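Local coordinates for protein glycerophosphoryl diester phosphodiesterase (Agrobacterium tumefaciens str. C58, PDB 3KS5) that belongs to the glycerophosphoryl diester phosphodiesterase family of TIM-barrel enzymes and holds an iron(III) ion at the C-terminal end of its barrel strands, at residues F36-T41 against F102-K107. Sequence-based numbering, arbitrary orientation.
Sequences FDLHPT and FRCEIK. With FE (Fe (III) ion), chain C; ACT (acetate ion), chain D.
D37 and E105 stand side by side on neighbouring strands and share one iron(III) ion, a clear case of paired strands using one face for a metal and the other for packing against the surrounding helices. D37 OD1 lies 2.2 Å from the iron and E105 OE1 2.4 Å, with the carboxylate planes turned 69° apart; water 1 and E35 add further ligands. The extended chain of E105, with CG anti to the backbone N (chi1 -170°), carries its carboxylate alongside that of D37. K107 NZ makes a 2.8 Å salt bridge to E105 OE2, approaching from above the carboxylate plane, and also donates to an acetate ion, which R9 holds as well. Behind these carboxylates, the backbones of strands 33-40 and 101-106, adjacent staves of the TIM barrel, pair in parallel: F36 N bonds to R103 O and E105 N to F36 O (2.8 Å), while the bond from L38 N to E105 O is weak. On the opposite face of the sheet, F36 drives its CE1–CZ edge into the face of F102 in a T-shaped stack, centroids 4.8 Å apart and planes at 78°. One face of the F36 ring receives C104 CA in a CH-pi contact, while C104 SG, oblique to that ring, comes unusually close to L38 CD1, at 3.3 Å. Helix 118-128 covers this apolar layer through F118, V122 and L126.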
ATOM      1  N   PHE A  36      -0.108  -2.666   2.312  1.00 40.24           N
ATOM      2  CA  PHE A  36       0.936  -3.657   2.330  1.00 41.43           C
ATOM      3  C   PHE A  36       1.396  -3.997   0.915  1.00 42.17           C
ATOM      4  O   PHE A  36       0.713  -3.697  -0.054  1.00 43.46           O
ATOM      5  CB  PHE A  36       0.456  -4.929   3.042  1.00 42.65           C
ATOM      6  CG  PHE A  36      -0.795  -5.528   2.438  1.00 44.19           C
ATOM      7  CD1 PHE A  36      -2.049  -5.057   2.804  1.00 39.52           C
ATOM      8  CD2 PHE A  36      -0.714  -6.581   1.541  1.00 46.92           C
ATOM      9  CE1 PHE A  36      -3.205  -5.584   2.224  1.00 45.88           C
ATOM     10  CE2 PHE A  36      -1.868  -7.123   0.967  1.00 47.45           C
ATOM     11  CZ  PHE A  36      -3.109  -6.624   1.310  1.00 42.81           C
ATOM     12  N   ASP A  37       2.525  -4.691   0.841  1.00 41.37           N
ATOM     13  CA  ASP A  37       3.217  -5.032  -0.390  1.00 41.76           C
ATOM     14  C   ASP A  37       3.292  -6.542  -0.444  1.00 43.05           C
ATOM     15  O   ASP A  37       3.314  -7.170   0.609  1.00 42.71           O
ATOM     16  CB  ASP A  37       4.623  -4.413  -0.332  1.00 41.08           C
ATOM     17  CG  ASP A  37       4.606  -2.942   0.133  1.00 43.05           C
ATOM     18  OD1 ASP A  37       4.243  -2.063  -0.665  1.00 39.92           O
ATOM     19  OD2 ASP A  37       4.952  -2.639   1.310  1.00 42.60           O
ATOM     20  N   LEU A  38       3.307  -7.128  -1.653  1.00 42.73           N
ATOM     21  CA  LEU A  38       3.401  -8.588  -1.830  1.00 43.25           C
ATOM     22  C   LEU A  38       4.457  -8.992  -2.831  1.00 42.54           C
ATOM     23  O   LEU A  38       4.707  -8.262  -3.787  1.00 46.24           O
ATOM     24  CB  LEU A  38       2.047  -9.183  -2.285  1.00 45.90           C
ATOM     25  CG  LEU A  38       0.835  -8.942  -1.374  1.00 47.73           C
ATOM     26  CD1 LEU A  38      -0.510  -9.209  -2.133  1.00 46.07           C
ATOM     27  CD2 LEU A  38       0.950  -9.767  -0.030  1.00 41.48           C
ATOM     28  N   HIS A  39       5.065 -10.159  -2.602  1.00 43.82           N
ATOM     29  CA  HIS A  39       6.072 -10.764  -3.484  1.00 45.32           C
ATOM     30  C   HIS A  39       5.838 -12.253  -3.496  1.00 47.17           C
ATOM     31  O   HIS A  39       5.378 -12.791  -2.498  1.00 51.29           O
ATOM     32  CB  HIS A  39       7.509 -10.523  -2.985  1.00 43.75           C
ATOM     33  CG  HIS A  39       7.819  -9.091  -2.778  1.00 41.45           C
ATOM     34  ND1 HIS A  39       8.448  -8.322  -3.729  1.00 42.04           N
ATOM     35  CD2 HIS A  39       7.488  -8.257  -1.768  1.00 38.65           C
ATOM     36  CE1 HIS A  39       8.507  -7.074  -3.300  1.00 44.62           C
ATOM     37  NE2 HIS A  39       7.943  -7.011  -2.106  1.00 44.21           N
ATOM     38  N   PRO A  40       6.133 -12.925  -4.621  1.00 49.98           N
ATOM     39  CA  PRO A  40       6.028 -14.377  -4.672  1.00 50.86           C
ATOM     40  C   PRO A  40       7.296 -15.067  -4.188  1.00 53.15           C
ATOM     41  O   PRO A  40       8.373 -14.490  -4.299  1.00 53.66           O
ATOM     42  CB  PRO A  40       5.886 -14.659  -6.173  1.00 50.75           C
ATOM     43  CG  PRO A  40       6.699 -13.598  -6.818  1.00 49.31           C
ATOM     44  CD  PRO A  40       6.537 -12.366  -5.928  1.00 49.95           C
ATOM     45  N   THR A  41       7.171 -16.305  -3.709  1.00 53.85           N
ATOM     46  CA  THR A  41       8.330 -17.138  -3.382  1.00 54.76           C
ATOM     47  C   THR A  41       8.538 -18.068  -4.544  1.00 57.23           C
ATOM     48  O   THR A  41       7.624 -18.258  -5.344  1.00 59.63           O
ATOM     49  CB  THR A  41       8.104 -18.000  -2.140  1.00 54.83           C
ATOM     50  OG1 THR A  41       7.212 -19.077  -2.469  1.00 61.27           O
ATOM     51  CG2 THR A  41       7.527 -17.159  -0.973  1.00 52.07           C
ATOM     52  N   PHE A 102      -8.391  -3.853   2.594  1.00 47.70           N
ATOM     53  CA  PHE A 102      -7.054  -3.922   2.005  1.00 45.99           C
ATOM     54  C   PHE A 102      -6.718  -2.822   0.958  1.00 48.82           C
ATOM     55  O   PHE A 102      -7.574  -2.406   0.148  1.00 47.57           O
ATOM     56  CB  PHE A 102      -6.811  -5.271   1.332  1.00 44.89           C
ATOM     57  CG  PHE A 102      -6.626  -6.441   2.267  1.00 42.33           C
ATOM     58  CD1 PHE A 102      -6.526  -6.313   3.645  1.00 42.23           C
ATOM     59  CD2 PHE A 102      -6.464  -7.698   1.724  1.00 42.00           C
ATOM     60  CE1 PHE A 102      -6.302  -7.432   4.443  1.00 39.54           C
ATOM     61  CE2 PHE A 102      -6.228  -8.800   2.513  1.00 42.66           C
ATOM     62  CZ  PHE A 102      -6.157  -8.669   3.878  1.00 40.64           C
ATOM     63  N   ARG A 103      -5.457  -2.345   1.040  1.00 45.58           N
ATOM     64  CA  ARG A 103      -4.804  -1.533   0.009  1.00 44.27           C
ATOM     65  C   ARG A 103      -3.492  -2.247  -0.296  1.00 45.95           C
ATOM     66  O   ARG A 103      -2.520  -2.131   0.451  1.00 44.96           O
ATOM     67  CB  ARG A 103      -4.566  -0.119   0.472  1.00 42.95           C
ATOM     68  CG  ARG A 103      -3.704   0.670  -0.463  1.00 43.31           C
ATOM     69  CD  ARG A 103      -3.518   2.051   0.061  1.00 43.76           C
ATOM     70  NE  ARG A 103      -2.483   2.752  -0.684  1.00 42.33           N
ATOM     71  CZ  ARG A 103      -2.440   4.065  -0.886  1.00 40.73           C
ATOM     72  NH1 ARG A 103      -3.413   4.865  -0.488  1.00 40.43           N
ATOM     73  NH2 ARG A 103      -1.401   4.577  -1.552  1.00 48.86           N
ATOM     74  N   CYS A 104      -3.501  -3.005  -1.381  1.00 46.10           N
ATOM     75  CA  CYS A 104      -2.443  -3.909  -1.766  1.00 45.10           C
ATOM     76  C   CYS A 104      -1.532  -3.177  -2.747  1.00 46.82           C
ATOM     77  O   CYS A 104      -2.058  -2.448  -3.594  1.00 50.47           O
ATOM     78  CB  CYS A 104      -3.106  -5.108  -2.436  1.00 43.24           C
ATOM     79  SG  CYS A 104      -2.106  -6.438  -3.052  1.00 57.06           S
ATOM     80  N   GLU A 105      -0.198  -3.326  -2.629  1.00 43.90           N
ATOM     81  CA  GLU A 105       0.732  -2.812  -3.657  1.00 44.47           C
ATOM     82  C   GLU A 105       1.449  -3.921  -4.411  1.00 42.96           C
ATOM     83  O   GLU A 105       2.045  -4.829  -3.798  1.00 44.71           O
ATOM     84  CB  GLU A 105       1.794  -1.857  -3.110  1.00 46.05           C
ATOM     85  CG  GLU A 105       2.573  -1.165  -4.257  1.00 43.42           C
ATOM     86  CD  GLU A 105       3.581  -0.138  -3.813  1.00 46.89           C
ATOM     87  OE1 GLU A 105       3.485   0.395  -2.693  1.00 45.04           O
ATOM     88  OE2 GLU A 105       4.451   0.189  -4.630  1.00 45.68           O
ATOM     89  N   ILE A 106       1.396  -3.834  -5.746  1.00 42.73           N
ATOM     90  CA  ILE A 106       2.102  -4.756  -6.628  1.00 41.87           C
ATOM     91  C   ILE A 106       3.489  -4.130  -6.881  1.00 41.91           C
ATOM     92  O   ILE A 106       3.624  -3.139  -7.609  1.00 42.72           O
ATOM     93  CB  ILE A 106       1.330  -5.029  -7.948  1.00 42.69           C
ATOM     94  CG1 ILE A 106      -0.130  -5.436  -7.684  1.00 43.29           C
ATOM     95  CG2 ILE A 106       1.962  -6.173  -8.724  1.00 43.07           C
ATOM     96  CD1 ILE A 106      -0.284  -6.721  -6.831  1.00 38.76           C
ATOM     97  N   LYS A 107       4.501  -4.689  -6.221  1.00 42.40           N
ATOM     98  CA  LYS A 107       5.880  -4.204  -6.289  1.00 42.09           C
ATOM     99  C   LYS A 107       6.633  -5.059  -7.286  1.00 40.91           C
ATOM    100  O   LYS A 107       6.339  -6.251  -7.426  1.00 44.74           O
ATOM    101  CB  LYS A 107       6.597  -4.354  -4.927  1.00 44.10           C
ATOM    102  CG  LYS A 107       6.264  -3.352  -3.823  1.00 43.25           C
ATOM    103  CD  LYS A 107       6.836  -1.989  -4.076  1.00 40.21           C
ATOM    104  CE  LYS A 107       6.711  -1.078  -2.850  1.00 40.53           C
ATOM    105  NZ  LYS A 107       6.796   0.385  -3.158  1.00 36.91           N
TER
HETATM  106 FE    FE C 250       3.825   0.120  -0.371  1.00 56.30          FE
HETATM  107  C   ACT D 251       6.340   2.427  -0.331  1.00 46.73           C
HETATM  108  O   ACT D 251       6.403   2.634   0.907  1.00 43.11           O
HETATM  109  OXT ACT D 251       6.216   1.226  -0.723  1.00 40.54           O
HETATM  110  CH3 ACT D 251       6.438   3.633  -1.236  1.00 44.92           C
HETATM  111  O   HOH W   1       4.322  -0.414   1.972  1.00 35.75           O